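Local coordinates for protein sulfotransferase (Mycobacterium tuberculosis, PDB 2ZQ5) that probably transfers a sulfonate group from the nucleotide donor PAPS to an acceptor that is not yet established, at residues Thr102-Leu107 with Val229-Ser234; Gly112-His117 with Asp330-Phe335; Val251-Arg256 with Glu298-Ala303. All blocks are in the same frame, centred on the assembly; numbering follows the deposited sequence.

Contact 1 of 3, residues Thr102-Leu107 with Val229-Ser234; sequences TGTTAL and VLKNPS
K231 meets T104 and T105 through its ammonium nitrogen, which lies within bonding distance of two threonine hydroxyls on successive residues. NZ of K231 donates to OG1 of T104 at 3.2 Å, and K231 NZ donates to T105 OG1 at an equal 3.2 Å. Below these bonds the aliphatic chain is also engaged: CD of K231 packs 3.6 Å from CB of T104, the two side chains crossing at about a right angle, and CE of K231 lies 3.5 Å from the OG1 of T104. The lysine leaves the strand with CG anti to its backbone N (chi1 -170°), and its bends at chi2 and chi3 carry NZ across T104 to a point within reach of both hydroxyls. On the helix side, the first torsion of T104 (chi1 62°) sets OG1 between the backbone N and the carbonyl carbon, where it is turned to NZ. A salt bridge to E173 gives NZ a third partner, so threonines and carboxylate together fix the end of the lysine. Further out, G103 occupies the N-cap position, and its positive phi of 98° suits a residue without a side chain. The first helical turn closes as L107 N donates to G103 O at 3.0 Å. V96 of the neighbouring strand 94-97 packs on both T104 and K231. A glycine-threonine loop leading from the first strand into helix 104-111 is consistent with the P-loop-like 5'-phosphosulfate-binding loop of sulfotransferases, here tied to the C-terminal end of strand 227-231.

Contact 2 of 3, residues Gly112-His117 with Asp330-Phe335; sequences GADPAH and DIYRHF
Y332 reaches from helix 324-334 to the D114-H117 turn with its phenol pointing at two side chains. Its OH donates to OD2 of D114 at 2.7 Å, using the anti lone pair of that oxygen. Carboxylate and phenol planes are only 11° apart, and OD2 lies in plane at the edge of the tyrosine ring, so the acid extends the plane of the phenol. A trans first torsion (chi1 -172°) swings the D114 carboxylate out to the phenol. H117 approaches the same hydroxyl from another direction: its CE1 is 3.0 Å from OH of Y332. The imidazole and phenol planes are near parallel, but the centroids of the H117 and Y332 rings are 5.8 Å apart and overlap is slight, so the pair is not a full stack. CB of D114 rests 3.4 Å above one face of the H117 ring, offset toward its rim. The ring is also held by ND1, which bonds to the backbone O of L111. On the other carboxylate oxygen, A116 N donates to D114 OD1 at 2.8 Å, forming an Asx turn within the type I beta turn D114-H117, whose backbone bond runs from H117 N to D114 O. Helix 341-348 packs on both partners, through A343 on D114 and M347 on Y332. With one donor on each oxygen, the buried carboxylate is probably stabilised in its ionised form, and the turn and phenol fix each other's orientation.

Contact 3 of 3, residues Val251-Arg256 with Glu298-Ala303; sequences VVQTHR and ERFNAA
F300 and Q253 both have trans first torsions (chi1 -170° and 178°), and the glutamine stays extended beyond CG; these torsions send the side chains out antiparallel, one from the helix and one from the strand, until the Q253 amide lies beside the F300 ring. The amide plane stands at 65° to the ring. OE1 of Q253 comes 3.3 Å from CE2 of F300 in an oblique approach, while Q253 NE2 is 3.4 Å from F300 CD2; both are non-bonded contacts, made near the CD2-CE2 bond. V251 makes the apolar part: its CG1 lies near the ring plane, 3.7 Å from CZ of F300. The amide's polar atoms turn to water. Q253 NE2 donates to one water at 3.0 Å, and that water's link to N301 OD1 is weak. A second water lies near both Q253 OE1 and N301 OD1 without its bonds being settled, making the solvent bridge between the segments a probable, partly weak one. The phenyl ring of F300 is packed further by L236 of helix 234-237 and L239 of helix 239-245. Strand 312-316 flanks V251 through F312 and Q253 through D314, so helix 282-304 is docked against the parallel sheet beside its edge strand.

How the contacts relate
From the N terminus, strand 94-97 leads to 102-107 and then, through helix 104-111, to 112-117. The return of the chain at 229-234 closes contact 1. Contact 3 follows in series, its shorter loop running from 251-256 to 298-303, and 330-335 finally closes contact 2. Contacts 1 and 2 therefore cross, while contact 3 is nested inside contact 2. They touch in space: T102 OG1 lies 2.6 Å from T254 OG1, a probable hydrogen bond joining contacts 1 and 3; V229 packs on H117, and F335 on V252. Together they tie helices 104-111, 282-304 and 324-334 to the parallel sheet.

Contact 1 of 3, residues Thr102-Leu107 with Val229-Ser234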
# COMPACT_ATOMS: atom_id res chain seq x y z
N THR A 102 -10.65 6.43 -6.41
CA THR A 102 -10.86 7.86 -6.15
C THR A 102 -9.77 8.73 -6.78
O THR A 102 -9.73 9.94 -6.55
CB THR A 102 -10.91 8.18 -4.63
OG1 THR A 102 -9.65 7.88 -4.02
CG2 THR A 102 -12.01 7.38 -3.96
N GLY A 103 -8.89 8.10 -7.56
CA GLY A 103 -7.84 8.85 -8.23
C GLY A 103 -6.47 8.85 -7.58
O GLY A 103 -5.58 9.59 -8.02
N THR A 104 -6.27 8.04 -6.55
CA THR A 104 -4.97 8.02 -5.88
C THR A 104 -3.85 7.56 -6.82
O THR A 104 -2.74 8.09 -6.76
CB THR A 104 -4.96 7.10 -4.64
OG1 THR A 104 -5.24 5.75 -5.02
CG2 THR A 104 -5.98 7.58 -3.61
N THR A 105 -4.13 6.59 -7.68
CA THR A 105 -3.11 6.10 -8.60
C THR A 105 -2.69 7.18 -9.60
O THR A 105 -1.51 7.38 -9.84
CB THR A 105 -3.60 4.87 -9.37
OG1 THR A 105 -3.92 3.83 -8.44
CG2 THR A 105 -2.53 4.37 -10.33
N ALA A 106 -3.68 7.87 -10.16
CA ALA A 106 -3.39 8.92 -11.13
C ALA A 106 -2.56 10.03 -10.48
O ALA A 106 -1.60 10.52 -11.08
CB ALA A 106 -4.69 9.50 -11.68
N LEU A 107 -2.92 10.40 -9.26
CA LEU A 107 -2.20 11.45 -8.54
C LEU A 107 -0.79 11.00 -8.19
O LEU A 107 0.17 11.77 -8.28
CB LEU A 107 -2.95 11.81 -7.25
CG LEU A 107 -3.28 13.29 -7.04
CD1 LEU A 107 -2.03 14.13 -7.21
CD2 LEU A 107 -4.34 13.72 -8.03
N VAL A 229 7.53 10.72 -2.66
CA VAL A 229 6.11 10.76 -2.94
C VAL A 229 5.62 9.34 -2.67
O VAL A 229 6.11 8.38 -3.26
CB VAL A 229 5.82 11.12 -4.42
CG1 VAL A 229 4.31 11.10 -4.66
CG2 VAL A 229 6.39 12.49 -4.75
N LEU A 230 4.65 9.23 -1.76
CA LEU A 230 4.09 7.94 -1.37
C LEU A 230 2.59 7.90 -1.58
O LEU A 230 1.94 8.94 -1.65
CB LEU A 230 4.35 7.67 0.12
CG LEU A 230 5.76 7.68 0.72
CD1 LEU A 230 6.66 6.77 -0.10
CD2 LEU A 230 6.33 9.10 0.77
N LYS A 231 2.04 6.69 -1.69
CA LYS A 231 0.60 6.53 -1.82
C LYS A 231 0.20 5.19 -1.21
O LYS A 231 0.82 4.16 -1.49
CB LYS A 231 0.15 6.59 -3.28
CG LYS A 231 -1.37 6.67 -3.44
CD LYS A 231 -2.02 5.31 -3.67
CE LYS A 231 -1.87 4.86 -5.11
NZ LYS A 231 -2.80 3.75 -5.46
N ASN A 232 -0.84 5.20 -0.37
CA ASN A 232 -1.30 3.97 0.25
C ASN A 232 -2.55 4.20 1.09
O ASN A 232 -2.71 5.25 1.70
CB ASN A 232 -0.21 3.41 1.17
CG ASN A 232 -0.41 1.94 1.47
OD1 ASN A 232 -0.57 1.13 0.56
ND2 ASN A 232 -0.39 1.59 2.76
N PRO A 233 -3.46 3.21 1.11
CA PRO A 233 -4.69 3.36 1.90
C PRO A 233 -4.44 3.44 3.42
O PRO A 233 -5.23 4.03 4.14
CB PRO A 233 -5.49 2.12 1.53
CG PRO A 233 -5.09 1.88 0.11
CD PRO A 233 -3.59 2.10 0.15
N SER A 234 -3.33 2.86 3.90
CA SER A 234 -3.06 2.87 5.34
C SER A 234 -2.93 4.25 5.95
O SER A 234 -3.21 4.45 7.13
CB SER A 234 -1.78 2.08 5.65
OG SER A 234 -0.63 2.80 5.22

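Contact 2 of 3, residues Gly112-His117 with Asp330-Phe335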
# COMPACT_ATOMS: atom_id res chain seq x y z
N GLY A 112 4.68 11.75 -8.74
CA GLY A 112 5.92 11.00 -8.79
C GLY A 112 6.69 11.19 -10.09
O GLY A 112 7.83 10.73 -10.21
N ALA A 113 6.08 11.88 -11.05
CA ALA A 113 6.71 12.12 -12.35
C ALA A 113 7.70 13.28 -12.31
O ALA A 113 8.57 13.39 -13.17
CB ALA A 113 5.64 12.39 -13.39
N ASP A 114 7.56 14.15 -11.31
CA ASP A 114 8.46 15.29 -11.17
C ASP A 114 9.88 14.75 -11.04
O ASP A 114 10.16 13.94 -10.16
CB ASP A 114 8.10 16.08 -9.91
CG ASP A 114 8.86 17.39 -9.80
OD1 ASP A 114 10.05 17.43 -10.18
OD2 ASP A 114 8.27 18.38 -9.31
N PRO A 115 10.80 15.18 -11.92
CA PRO A 115 12.20 14.72 -11.87
C PRO A 115 12.90 15.02 -10.54
O PRO A 115 13.91 14.39 -10.21
CB PRO A 115 12.84 15.46 -13.04
CG PRO A 115 11.71 15.59 -14.01
CD PRO A 115 10.56 15.99 -13.12
N ALA A 116 12.36 15.98 -9.80
CA ALA A 116 12.92 16.38 -8.51
C ALA A 116 12.29 15.57 -7.38
O ALA A 116 12.58 15.79 -6.21
CB ALA A 116 12.68 17.87 -8.28
N HIS A 117 11.42 14.63 -7.75
CA HIS A 117 10.75 13.77 -6.79
C HIS A 117 11.17 12.32 -7.04
O HIS A 117 11.78 12.01 -8.06
CB HIS A 117 9.23 13.86 -6.93
CG HIS A 117 8.65 15.17 -6.49
ND1 HIS A 117 7.31 15.46 -6.58
CD2 HIS A 117 9.23 16.27 -5.95
CE1 HIS A 117 7.08 16.67 -6.11
NE2 HIS A 117 8.23 17.18 -5.72
N ASP A 330 -2.20 23.31 -8.45
CA ASP A 330 -2.78 23.89 -7.24
C ASP A 330 -2.23 23.22 -5.99
O ASP A 330 -2.11 23.86 -4.94
CB ASP A 330 -4.31 23.78 -7.27
CG ASP A 330 -4.98 24.77 -6.34
OD1 ASP A 330 -4.76 25.98 -6.52
OD2 ASP A 330 -5.71 24.33 -5.43
N ILE A 331 -1.90 21.94 -6.09
CA ILE A 331 -1.33 21.21 -4.96
C ILE A 331 0.04 21.81 -4.65
O ILE A 331 0.37 22.07 -3.50
CB ILE A 331 -1.18 19.71 -5.28
CG1 ILE A 331 -2.57 19.07 -5.33
CG2 ILE A 331 -0.31 19.02 -4.23
CD1 ILE A 331 -2.57 17.63 -5.80
N TYR A 332 0.84 22.03 -5.69
CA TYR A 332 2.16 22.62 -5.51
C TYR A 332 2.03 24.02 -4.92
O TYR A 332 2.76 24.39 -4.00
CB TYR A 332 2.91 22.71 -6.85
CG TYR A 332 3.67 21.46 -7.24
CD1 TYR A 332 3.02 20.25 -7.46
CD2 TYR A 332 5.06 21.50 -7.40
CE1 TYR A 332 3.72 19.11 -7.84
CE2 TYR A 332 5.77 20.37 -7.79
CZ TYR A 332 5.09 19.18 -8.01
OH TYR A 332 5.79 18.06 -8.41
N ARG A 333 1.08 24.80 -5.44
CA ARG A 333 0.84 26.15 -4.95
C ARG A 333 0.50 26.13 -3.47
O ARG A 333 1.08 26.87 -2.68
CB ARG A 333 -0.31 26.80 -5.72
CG ARG A 333 -0.65 28.21 -5.25
CD ARG A 333 -2.02 28.65 -5.75
NE ARG A 333 -3.08 27.78 -5.25
CZ ARG A 333 -3.39 27.65 -3.96
NH1 ARG A 333 -2.72 28.32 -3.04
NH2 ARG A 333 -4.36 26.82 -3.60
N HIS A 334 -0.45 25.27 -3.10
CA HIS A 334 -0.88 25.15 -1.72
C HIS A 334 0.27 24.86 -0.77
O HIS A 334 0.37 25.46 0.30
CB HIS A 334 -1.93 24.04 -1.60
CG HIS A 334 -2.48 23.87 -0.22
ND1 HIS A 334 -3.30 24.81 0.37
CD2 HIS A 334 -2.33 22.88 0.69
CE1 HIS A 334 -3.62 24.40 1.59
NE2 HIS A 334 -3.05 23.24 1.80
N PHE A 335 1.15 23.93 -1.15
CA PHE A 335 2.28 23.56 -0.31
C PHE A 335 3.51 24.45 -0.50
O PHE A 335 4.55 24.20 0.11
CB PHE A 335 2.66 22.09 -0.56
CG PHE A 335 1.60 21.11 -0.13
CD1 PHE A 335 0.98 21.22 1.12
CD2 PHE A 335 1.25 20.04 -0.95
CE1 PHE A 335 0.04 20.27 1.54
CE2 PHE A 335 0.31 19.09 -0.54
CZ PHE A 335 -0.29 19.21 0.70

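Contact 3 of 3, residues Val251-Arg256 with Glu298-Ala303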
# COMPACT_ATOMS: atom_id res chain seq x y z
N VAL A 251 0.23 15.99 3.12
CA VAL A 251 -0.75 14.94 2.86
C VAL A 251 -1.87 15.37 1.93
O VAL A 251 -2.51 16.40 2.16
CB VAL A 251 -1.35 14.46 4.19
CG1 VAL A 251 -2.28 13.28 3.95
CG2 VAL A 251 -0.24 14.08 5.16
N VAL A 252 -2.11 14.57 0.90
CA VAL A 252 -3.16 14.83 -0.08
C VAL A 252 -4.17 13.70 -0.04
O VAL A 252 -3.81 12.53 -0.23
CB VAL A 252 -2.60 14.92 -1.52
CG1 VAL A 252 -3.73 15.22 -2.50
CG2 VAL A 252 -1.53 15.99 -1.60
N GLN A 253 -5.43 14.04 0.21
CA GLN A 253 -6.50 13.04 0.25
C GLN A 253 -7.45 13.21 -0.92
O GLN A 253 -7.92 14.32 -1.19
CB GLN A 253 -7.29 13.15 1.56
CG GLN A 253 -8.45 12.16 1.64
CD GLN A 253 -9.25 12.30 2.91
OE1 GLN A 253 -9.41 13.40 3.44
NE2 GLN A 253 -9.78 11.19 3.40
N THR A 254 -7.74 12.12 -1.61
CA THR A 254 -8.66 12.16 -2.74
C THR A 254 -10.06 11.88 -2.22
O THR A 254 -10.24 11.20 -1.21
CB THR A 254 -8.29 11.11 -3.80
OG1 THR A 254 -8.19 9.82 -3.18
CG2 THR A 254 -6.97 11.46 -4.46
N HIS A 255 -11.06 12.42 -2.91
CA HIS A 255 -12.45 12.26 -2.50
C HIS A 255 -13.36 11.93 -3.66
O HIS A 255 -13.18 12.42 -4.77
CB HIS A 255 -12.95 13.55 -1.85
CG HIS A 255 -12.25 13.91 -0.58
ND1 HIS A 255 -12.58 13.36 0.64
CD2 HIS A 255 -11.22 14.76 -0.34
CE1 HIS A 255 -11.79 13.85 1.58
NE2 HIS A 255 -10.96 14.71 1.01
N ARG A 256 -14.36 11.10 -3.38
CA ARG A 256 -15.36 10.71 -4.37
C ARG A 256 -16.49 10.09 -3.57
O ARG A 256 -16.25 9.25 -2.70
CB ARG A 256 -14.78 9.70 -5.36
CG ARG A 256 -15.66 9.48 -6.58
CD ARG A 256 -15.04 8.48 -7.52
NE ARG A 256 -15.80 8.37 -8.76
CZ ARG A 256 -15.48 7.55 -9.76
NH1 ARG A 256 -14.41 6.77 -9.67
NH2 ARG A 256 -16.22 7.52 -10.86
N GLU A 298 -13.18 7.89 8.71
CA GLU A 298 -13.50 8.51 9.99
C GLU A 298 -12.23 8.74 10.80
O GLU A 298 -12.04 9.81 11.37
CB GLU A 298 -14.49 7.64 10.76
CG GLU A 298 -15.01 8.26 12.06
CD GLU A 298 -14.00 8.21 13.19
OE1 GLU A 298 -13.37 7.15 13.37
OE2 GLU A 298 -13.85 9.23 13.90
N ARG A 299 -11.35 7.74 10.84
CA ARG A 299 -10.11 7.86 11.59
C ARG A 299 -9.21 8.96 11.03
O ARG A 299 -8.51 9.64 11.78
CB ARG A 299 -9.36 6.53 11.60
CG ARG A 299 -10.02 5.43 12.43
CD ARG A 299 -9.95 5.72 13.93
NE ARG A 299 -10.83 6.81 14.33
CZ ARG A 299 -10.78 7.42 15.52
NH1 ARG A 299 -9.88 7.05 16.42
NH2 ARG A 299 -11.63 8.40 15.79
N PHE A 300 -9.21 9.12 9.71
CA PHE A 300 -8.39 10.16 9.09
C PHE A 300 -8.93 11.53 9.50
O PHE A 300 -8.16 12.41 9.87
CB PHE A 300 -8.41 10.04 7.56
CG PHE A 300 -7.42 10.92 6.86
CD1 PHE A 300 -6.05 10.66 6.94
CD2 PHE A 300 -7.85 12.03 6.13
CE1 PHE A 300 -5.13 11.48 6.29
CE2 PHE A 300 -6.92 12.86 5.48
CZ PHE A 300 -5.56 12.58 5.56
N ASN A 301 -10.25 11.70 9.43
CA ASN A 301 -10.85 12.97 9.82
C ASN A 301 -10.57 13.30 11.28
O ASN A 301 -10.20 14.43 11.61
CB ASN A 301 -12.37 12.96 9.62
CG ASN A 301 -12.78 13.07 8.17
OD1 ASN A 301 -12.00 13.53 7.33
ND2 ASN A 301 -14.01 12.68 7.87
N ALA A 302 -10.75 12.32 12.16
CA ALA A 302 -10.53 12.53 13.58
C ALA A 302 -9.11 12.93 13.91
O ALA A 302 -8.88 13.84 14.71
CB ALA A 302 -10.91 11.26 14.36
N ALA A 303 -8.14 12.26 13.29
CA ALA A 303 -6.73 12.54 13.54
C ALA A 303 -6.22 13.82 12.89
O ALA A 303 -5.38 14.52 13.46
CB ALA A 303 -5.89 11.36 13.09
O HOH W 1 -11.57 11.38 5.74
O HOH W 2 -10.61 14.58 5.53